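Local coordinates for surface protein R28 (Streptococcus pyogenes, PDB 6S5Z), which is a cell-wall-attached streptococcal surface protein, represented here by its N-terminal Rib domain of immunoglobulin-like fold, and is probably involved in infection, at residues Thr52-Ser55 against Gly56-Gly60. Sequence-based numbering, arbitrary orientation.
Sequences TSTS and GEKDG
Lys58 reaches back from the third residue of its strand to grip Thr54, four residues earlier, with its ammonium group. NZ donates to the backbone carbonyl Thr54 O at 2.8 Å and to the hydroxyl Thr54 OG1 at 2.7 Å, so main chain and side chain of one residue are held by the same nitrogen. The carbonyl bond is bent, with a C=O...N angle of 126° and the nitrogen well above the carbonyl plane. Thr54 turns OG1 to the lysine because chi1 of 56° sets the hydroxyl between its own backbone N and carbonyl carbon; the two side chains cross at about a right angle. Lys58 gets there by bending at chi2 and again at chi4, which brings CE to 3.5 Å from Thr54 O and 3.8 Å from Ser55 O. A third bond from NZ, to Asp51 O, ties the ammonium group to a carbonyl just before Thr52-Ser55, while the Lys58 side chain also touches Pro50 and Val80. In the immunoglobulin-like Rib domain this is the connection that leads out of strand 41-44 and into strand 56-65, whose backbone pairs antiparallel with strand 71-81 through Gly56 with Val80 and Lys58 with Val78. Gly56 enters the strand with phi 138°, a backbone conformation open in practice to glycine. The contact lies at the surface, and away from the ammonium group it is loose: Thr54 and Glu57 are exposed, and Ser55 CB points away from Gly56-Gly60, its OG making a weak bond to Ser82 OG.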
loop_
_atom_site.group_PDB
_atom_site.type_symbol
_atom_site.label_atom_id
_atom_site.label_comp_id
_atom_site.label_asym_id
_atom_site.label_seq_id
_atom_site.Cartn_x
_atom_site.Cartn_y
_atom_site.Cartn_z
ATOM N N THR A 52 0.409 -12.558 7.292
ATOM C CA THR A 52 -0.827 -13.320 7.209
ATOM C C THR A 52 -0.704 -14.719 7.789
ATOM O O THR A 52 -1.657 -15.495 7.667
ATOM C CB THR A 52 -1.297 -13.438 5.758
ATOM O OG1 THR A 52 -0.311 -14.170 5.012
ATOM C CG2 THR A 52 -1.527 -12.080 5.125
ATOM N N SER A 53 0.434 -15.066 8.414
ATOM C CA SER A 53 0.603 -16.415 8.958
ATOM C C SER A 53 -0.243 -16.655 10.202
ATOM O O SER A 53 -0.519 -17.810 10.545
ATOM C CB SER A 53 2.071 -16.684 9.293
ATOM O OG SER A 53 2.510 -15.904 10.397
ATOM N N THR A 54 -0.667 -15.595 10.877
ATOM C CA THR A 54 -1.634 -15.668 11.955
ATOM C C THR A 54 -2.819 -14.782 11.615
ATOM O O THR A 54 -2.664 -13.740 10.975
ATOM C CB THR A 54 -1.038 -15.191 13.250
ATOM O OG1 THR A 54 -0.552 -13.861 13.041
ATOM C CG2 THR A 54 0.101 -16.091 13.650
ATOM N N SER A 55 -3.997 -15.190 12.074
ATOM C CA SER A 55 -5.189 -14.382 11.872
ATOM C C SER A 55 -5.189 -13.217 12.852
ATOM O O SER A 55 -4.468 -13.217 13.852
ATOM C CB SER A 55 -6.449 -15.230 12.039
ATOM O OG SER A 55 -6.495 -15.817 13.323
ATOM N N GLY A 56 -5.990 -12.206 12.542
ATOM C CA GLY A 56 -6.117 -11.045 13.389
ATOM C C GLY A 56 -6.154 -9.789 12.548
ATOM O O GLY A 56 -6.339 -9.831 11.331
ATOM N N GLU A 57 -6.027 -8.655 13.224
ATOM C CA GLU A 57 -6.029 -7.351 12.580
ATOM C C GLU A 57 -4.589 -6.902 12.424
ATOM O O GLU A 57 -3.896 -6.703 13.426
ATOM C CB GLU A 57 -6.821 -6.344 13.413
ATOM C CG GLU A 57 -8.262 -6.729 13.602
ATOM C CD GLU A 57 -9.068 -6.652 12.323
ATOM O OE1 GLU A 57 -8.554 -6.120 11.314
ATOM O OE2 GLU A 57 -10.229 -7.108 12.334
ATOM N N LYS A 58 -4.147 -6.706 11.187
ATOM C CA LYS A 58 -2.743 -6.406 10.989
ATOM C C LYS A 58 -2.617 -5.033 10.352
ATOM O O LYS A 58 -3.512 -4.562 9.646
ATOM C CB LYS A 58 -2.057 -7.475 10.125
ATOM C CG LYS A 58 -2.358 -8.915 10.590
ATOM C CD LYS A 58 -1.967 -9.145 12.031
ATOM C CE LYS A 58 -2.167 -10.603 12.438
ATOM N NZ LYS A 58 -1.171 -11.511 11.816
ATOM N N ASP A 59 -1.462 -4.421 10.559
ATOM C CA ASP A 59 -1.175 -3.140 9.958
ATOM C C ASP A 59 0.018 -3.327 9.040
ATOM O O ASP A 59 0.819 -4.255 9.206
ATOM C CB ASP A 59 -0.845 -2.069 11.008
ATOM C CG ASP A 59 -2.051 -1.649 11.840
ATOM O OD1 ASP A 59 -3.101 -1.314 11.262
ATOM O OD2 ASP A 59 -1.939 -1.643 13.084
ATOM N N GLY A 60 0.133 -2.418 8.080
ATOM C CA GLY A 60 1.254 -2.441 7.164
ATOM C C GLY A 60 1.424 -1.055 6.584
ATOM O O GLY A 60 0.605 -0.162 6.809
#